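Ferric vibriobactin ABC transporter, periplasmic ferric vibriobactin-binding protein (Vibrio cholerae, PDB 3R5T) binds ferric vibriobactin in the periplasm of Vibrio cholerae and probably delivers this iron-siderophore complex to its cognate ABC transporter. Local coordinates at residues Q58-K61 / L62-R66; L71-A74 / G75-D78; R142-H145 / N146-W150. All blocks are in the same frame, centred on the assembly; numbering follows the deposited sequence.

Contact 1: residues Q58-K61 / L62-R66; sequences QWRK and LAELR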
# COMPACT_ATOMS: atom_id res chain seq x y z
N GLN A 58 8.48 -3.28 -6.56
CA GLN A 58 9.23 -2.25 -5.84
C GLN A 58 10.22 -2.82 -4.81
O GLN A 58 11.19 -2.14 -4.45
CB GLN A 58 8.30 -1.24 -5.17
CG GLN A 58 7.37 -1.83 -4.10
CD GLN A 58 6.02 -2.24 -4.64
OE1 GLN A 58 5.87 -2.50 -5.85
NE2 GLN A 58 5.02 -2.31 -3.75
N TRP A 59 9.95 -4.03 -4.30
CA TRP A 59 10.82 -4.65 -3.28
C TRP A 59 11.29 -6.06 -3.60
O TRP A 59 12.02 -6.65 -2.80
CB TRP A 59 10.22 -4.57 -1.85
CG TRP A 59 8.82 -5.08 -1.69
CD1 TRP A 59 7.69 -4.33 -1.54
CD2 TRP A 59 8.40 -6.45 -1.63
NE1 TRP A 59 6.59 -5.14 -1.41
CE2 TRP A 59 7.00 -6.45 -1.45
CE3 TRP A 59 9.08 -7.68 -1.69
CZ2 TRP A 59 6.26 -7.63 -1.34
CZ3 TRP A 59 8.34 -8.83 -1.58
CH2 TRP A 59 6.95 -8.80 -1.40
N ARG A 60 10.91 -6.59 -4.76
CA ARG A 60 11.29 -7.95 -5.12
C ARG A 60 12.78 -8.21 -5.00
O ARG A 60 13.20 -9.20 -4.38
CB ARG A 60 10.83 -8.29 -6.55
CG ARG A 60 11.14 -9.74 -6.98
CD ARG A 60 10.79 -9.98 -8.43
NE ARG A 60 11.41 -9.00 -9.32
CZ ARG A 60 12.65 -9.09 -9.79
NH1 ARG A 60 13.42 -10.13 -9.47
NH2 ARG A 60 13.11 -8.15 -10.60
N LYS A 61 13.60 -7.35 -5.59
CA LYS A 61 15.04 -7.59 -5.59
C LYS A 61 15.62 -7.55 -4.17
O LYS A 61 16.52 -8.34 -3.86
CB LYS A 61 15.76 -6.58 -6.48
CG LYS A 61 15.39 -6.72 -7.95
CD LYS A 61 16.24 -5.82 -8.84
CE LYS A 61 16.00 -4.35 -8.55
NZ LYS A 61 14.59 -3.93 -8.84
N LEU A 62 15.11 -6.66 -3.33
CA LEU A 62 15.51 -6.62 -1.93
C LEU A 62 15.10 -7.91 -1.19
O LEU A 62 15.88 -8.45 -0.42
CB LEU A 62 14.92 -5.38 -1.24
CG LEU A 62 15.32 -5.19 0.23
CD1 LEU A 62 16.82 -4.99 0.35
CD2 LEU A 62 14.58 -4.01 0.84
N ALA A 63 13.88 -8.39 -1.45
CA ALA A 63 13.44 -9.64 -0.84
C ALA A 63 14.37 -10.79 -1.24
O ALA A 63 14.79 -11.60 -0.41
CB ALA A 63 12.01 -9.95 -1.23
N GLU A 64 14.71 -10.86 -2.53
CA GLU A 64 15.62 -11.89 -3.01
C GLU A 64 17.01 -11.77 -2.37
O GLU A 64 17.60 -12.77 -1.95
CB GLU A 64 15.72 -11.84 -4.54
CG GLU A 64 14.41 -12.18 -5.25
CD GLU A 64 14.48 -12.06 -6.76
OE1 GLU A 64 13.41 -12.13 -7.42
OE2 GLU A 64 15.61 -11.92 -7.29
N LEU A 65 17.50 -10.54 -2.26
CA LEU A 65 18.79 -10.31 -1.62
C LEU A 65 18.80 -10.79 -0.15
O LEU A 65 19.77 -11.38 0.31
CB LEU A 65 19.15 -8.82 -1.68
CG LEU A 65 20.55 -8.42 -1.22
CD1 LEU A 65 21.59 -9.19 -2.02
CD2 LEU A 65 20.75 -6.92 -1.36
N ARG A 66 17.70 -10.55 0.55
CA ARG A 66 17.57 -10.94 1.96
C ARG A 66 17.11 -12.39 2.14
O ARG A 66 16.86 -12.84 3.27
CB ARG A 66 16.65 -9.96 2.69
CG ARG A 66 17.24 -8.58 2.82
CD ARG A 66 16.33 -7.65 3.62
NE ARG A 66 16.87 -6.29 3.65
CZ ARG A 66 16.22 -5.23 4.11
NH1 ARG A 66 14.99 -5.34 4.61
NH2 ARG A 66 16.81 -4.04 4.07
O HOH W 1 14.06 -4.04 -4.49
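R60 and E64 form an i to i+4 salt bridge on the outer side of a short helix. NH1 of R60 gives its hydrogen to OE1 of E64 at 2.9 Å, with an N-H...O angle of 148°. The oxygen lies at the edge of the guanidinium, near its plane. Seen from E64, NH1 stands above the carboxylate plane, and the two flat groups are turned 59° from each other. The arginine leaves the backbone with CG anti to its N and bends at chi3 (54°). That bend turns the guanidinium toward E64, and OE1 of E64 also lies 3.3 Å from CG of R60. The NE side of the same guanidinium makes a second salt bridge with E57, so two acidic groups fix its rotation.

The segments belong to helix 60-65, the crossover helix of a beta-alpha-beta unit between strands 44-49 and 69-73. W59 stands at its N-cap position. Its carbonyl O accepts the N-H of A63 at 2.9 Å. E64 N to R60 O and L65 N to K61 O repeat the helical pattern. A water accepts from L62 N and gives a weak bond to Q58 O.

On the buried side the indole of W59 packs against the first turn. CB of A63 meets the ring edge at CE3 of W59, 3.7 Å away. With CG of W59 set between its backbone N and carbonyl carbon, the indole turns in toward A63 and helix 31-39. V31, T34 and L38 of that helix touch it, as does F273 of helix 272-286.

Contact 2: residues L71-A74 / G75-D78; sequences LWPA and GSVD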
# COMPACT_ATOMS: atom_id res chain seq x y z
N LEU A 71 6.52 -18.02 -0.88
CA LEU A 71 5.60 -19.10 -0.54
C LEU A 71 4.46 -19.16 -1.56
O LEU A 71 4.69 -18.96 -2.75
CB LEU A 71 5.06 -18.89 0.87
CG LEU A 71 6.17 -18.75 1.93
CD1 LEU A 71 5.56 -18.34 3.26
CD2 LEU A 71 6.99 -20.04 2.06
N TRP A 72 3.26 -19.46 -1.08
CA TRP A 72 2.11 -19.72 -1.96
C TRP A 72 1.53 -18.43 -2.54
O TRP A 72 1.71 -17.36 -1.96
CB TRP A 72 1.02 -20.45 -1.16
CG TRP A 72 0.57 -19.65 0.05
CD1 TRP A 72 -0.40 -18.68 0.08
CD2 TRP A 72 1.08 -19.74 1.39
NE1 TRP A 72 -0.52 -18.16 1.35
CE2 TRP A 72 0.38 -18.79 2.18
CE3 TRP A 72 2.08 -20.51 2.00
CZ2 TRP A 72 0.62 -18.62 3.54
CZ3 TRP A 72 2.32 -20.32 3.36
CH2 TRP A 72 1.60 -19.38 4.11
N PRO A 73 0.82 -18.54 -3.67
CA PRO A 73 0.08 -17.39 -4.18
C PRO A 73 -1.14 -17.21 -3.30
O PRO A 73 -1.70 -18.18 -2.81
CB PRO A 73 -0.36 -17.81 -5.59
CG PRO A 73 -0.04 -19.24 -5.72
CD PRO A 73 0.60 -19.75 -4.48
N ALA A 74 -1.49 -15.96 -3.04
CA ALA A 74 -2.68 -15.62 -2.27
C ALA A 74 -3.85 -16.56 -2.56
O ALA A 74 -4.17 -16.82 -3.72
CB ALA A 74 -3.08 -14.18 -2.55
N GLY A 75 -4.48 -17.03 -1.49
CA GLY A 75 -5.69 -17.83 -1.60
C GLY A 75 -5.53 -19.27 -1.17
O GLY A 75 -6.50 -19.90 -0.77
N SER A 76 -4.31 -19.78 -1.22
CA SER A 76 -4.05 -21.19 -0.98
C SER A 76 -2.98 -21.47 0.10
O SER A 76 -1.88 -21.89 -0.25
CB SER A 76 -3.64 -21.88 -2.30
OG SER A 76 -2.79 -21.06 -3.10
N VAL A 77 -3.29 -21.27 1.38
CA VAL A 77 -2.25 -21.37 2.42
C VAL A 77 -1.65 -22.79 2.48
O VAL A 77 -2.38 -23.76 2.64
CB VAL A 77 -2.77 -20.98 3.81
CG1 VAL A 77 -1.70 -21.24 4.87
CG2 VAL A 77 -3.18 -19.53 3.83
N ASP A 78 -0.33 -22.88 2.36
CA ASP A 78 0.37 -24.16 2.42
C ASP A 78 0.90 -24.38 3.84
O ASP A 78 1.95 -23.86 4.22
CB ASP A 78 1.50 -24.18 1.38
CG ASP A 78 2.24 -25.51 1.33
OD1 ASP A 78 2.16 -26.30 2.29
OD2 ASP A 78 2.92 -25.76 0.30
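P73 O is the acceptor that ties this turn together, taking two bonds from S76. The hydroxyl OG of S76 donates to it at 3.1 Å, tilted 20° from the carbonyl plane. The backbone N of S76 reaches the same oxygen in a weak bond of 3.4 Å. The first torsion of S76 keeps OG between the backbone N and the carbonyl carbon, turned back toward the proline. The weak backbone bond closes a type II beta turn from P73 to S76. G75 fills the third position with a positive phi of 113°, a backbone shape that glycine readily adopts.

Beyond the turn the chain doubles back over the indole of W72. CA of V77 sits over the five-membered ring, 3.7 Å from its centroid and 10° off the normal, a CH-pi contact. D78 N covers the same face nearer the rim, 3.4 Å from CE3 of W72. CG1 of V77 sits over the six-membered ring at CZ2 of W72, 3.7 Å away. CB of D78 touches at CE3.

D78 is the N-cap of helix 79-85. From the end of strand 69-73, an outermost strand of the parallel sheet, the indole reaches S81 and V82 of that helix, and A48 of neighbouring strand 44-49 also touches it.

Contact 3: residues R142-H145 / N146-W150; sequences RTIH and NFEQW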
# COMPACT_ATOMS: atom_id res chain seq x y z
N ARG A 142 12.73 5.62 13.30
CA ARG A 142 13.77 6.25 12.50
C ARG A 142 13.37 6.31 11.03
O ARG A 142 13.49 7.34 10.37
CB ARG A 142 15.08 5.48 12.65
CG ARG A 142 16.21 5.96 11.76
CD ARG A 142 17.57 5.49 12.27
NE ARG A 142 17.64 4.05 12.47
CZ ARG A 142 17.65 3.46 13.66
NH1 ARG A 142 17.59 4.18 14.77
NH2 ARG A 142 17.73 2.13 13.74
N THR A 143 12.92 5.17 10.52
CA THR A 143 12.49 5.08 9.12
C THR A 143 11.38 6.08 8.79
O THR A 143 11.42 6.79 7.77
CB THR A 143 12.05 3.65 8.79
OG1 THR A 143 13.14 2.75 9.00
CG2 THR A 143 11.58 3.54 7.33
N ILE A 144 10.37 6.12 9.65
CA ILE A 144 9.24 7.03 9.48
C ILE A 144 9.70 8.48 9.57
O ILE A 144 9.33 9.31 8.74
CB ILE A 144 8.15 6.74 10.54
CG1 ILE A 144 7.53 5.36 10.26
CG2 ILE A 144 7.08 7.82 10.56
CD1 ILE A 144 6.78 4.85 11.45
N HIS A 145 10.52 8.79 10.57
CA HIS A 145 10.98 10.15 10.73
C HIS A 145 11.79 10.63 9.53
O HIS A 145 11.63 11.77 9.06
CB HIS A 145 11.81 10.27 12.01
CG HIS A 145 12.57 11.54 12.10
ND1 HIS A 145 11.99 12.72 12.52
CD2 HIS A 145 13.85 11.85 11.76
CE1 HIS A 145 12.89 13.69 12.47
NE2 HIS A 145 14.02 13.18 12.02
N ASN A 146 12.67 9.77 9.01
CA ASN A 146 13.48 10.17 7.87
C ASN A 146 12.61 10.43 6.64
O ASN A 146 12.87 11.36 5.87
CB ASN A 146 14.52 9.10 7.53
CG ASN A 146 15.64 9.02 8.54
OD1 ASN A 146 15.85 9.94 9.34
ND2 ASN A 146 16.37 7.92 8.51
N PHE A 147 11.59 9.60 6.45
CA PHE A 147 10.73 9.74 5.29
C PHE A 147 9.94 11.03 5.39
O PHE A 147 9.75 11.73 4.39
CB PHE A 147 9.79 8.55 5.19
CG PHE A 147 8.97 8.53 3.93
CD1 PHE A 147 9.49 8.04 2.75
CD2 PHE A 147 7.67 9.02 3.94
CE1 PHE A 147 8.72 8.04 1.59
CE2 PHE A 147 6.90 9.02 2.80
CZ PHE A 147 7.43 8.53 1.63
N GLU A 148 9.51 11.36 6.60
CA GLU A 148 8.72 12.57 6.80
C GLU A 148 9.56 13.84 6.63
O GLU A 148 9.07 14.85 6.14
CB GLU A 148 7.99 12.52 8.15
CG GLU A 148 6.49 12.18 7.99
CD GLU A 148 6.11 10.69 8.10
OE1 GLU A 148 6.75 9.79 7.47
OE2 GLU A 148 5.10 10.43 8.80
N GLN A 149 10.83 13.78 7.02
CA GLN A 149 11.75 14.88 6.75
C GLN A 149 11.87 15.11 5.25
O GLN A 149 11.91 16.25 4.77
CB GLN A 149 13.14 14.59 7.33
CG GLN A 149 13.30 14.93 8.81
CD GLN A 149 14.77 15.04 9.22
OE1 GLN A 149 15.65 14.51 8.54
NE2 GLN A 149 15.03 15.74 10.32
N TRP A 150 11.91 14.03 4.49
CA TRP A 150 11.99 14.11 3.04
C TRP A 150 10.71 14.68 2.43
O TRP A 150 10.78 15.55 1.56
CB TRP A 150 12.27 12.73 2.47
CG TRP A 150 12.48 12.70 0.98
CD1 TRP A 150 13.32 13.49 0.25
CD2 TRP A 150 11.85 11.81 0.05
NE1 TRP A 150 13.24 13.16 -1.09
CE2 TRP A 150 12.35 12.13 -1.23
CE3 TRP A 150 10.92 10.78 0.18
CZ2 TRP A 150 11.94 11.45 -2.38
CZ3 TRP A 150 10.51 10.11 -0.97
CH2 TRP A 150 11.02 10.45 -2.23
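Two successive turns of helix 137-155 make up this contact, and the side chains meet at i to i+4 spacing. The helix comes after the strands of the parallel sheet and before those of the mixed sheet. That place in the chain is consistent with the long interdomain helix of this family of periplasmic binding proteins. Four backbone bonds carry the helix through the contact. N146 N to R142 O is 2.9 Å long, and the bonds of F147 to T143, E148 to I144 and Q149 to H145 follow it.

The exposed side brings H145 and Q149 together. The imidazole extends with CG anti to the backbone N (chi1 167°), which carries the ring along the helix to Q149. CG of Q149 makes an off-centre CH-pi contact, 4.1 Å from the centroid of the H145 ring. The amide lies at 49° to the imidazole. NE2 of Q149 comes within 3.2 Å of NE2 of H145, but the angle is too poor for a hydrogen bond.

The inward side is largely aromatic. F147 meets W123 edge-to-face and also touches L272 and A275. W150 packs on I279 and N280, and its NE1 is bonded to L294 O. Helix 272-286 thus packs against both aromatic residues, while helix 123-134 covers I144 and T143.

E148 bends at chi2 (93°) and folds its carboxylate back beside I144. OE1 of E148 comes within 2.9 Å of I144 O, but both atoms are acceptors and no bond joins them. OE1 is instead satisfied by NE2 of Q124. CG2 of I144 lies 3.7 Å from each carboxylate oxygen, OE1 and OE2, of E148.

In the fold
The three contacts follow one another along the chain without touching. Contacts 1 and 2 lie in consecutive elements: helix 60-65 leads into strand 69-73, and their centres are about 19 Å apart. Contact 3 is about 21 Å from contact 1 between centres, and about 9 Å between nearest atoms. Helix 272-286 joins these two, since it packs on W59 and L62 as well as on F147 and W150. Contacts 2 and 3 lie on opposite sides of the chain's centre, their centres about 33 Å apart. Contact 2 comes nearest to the siderophore: the side chain of A74 is about 6 Å from the bound vibriobactin, and that of W59 in contact 1 about 9 Å.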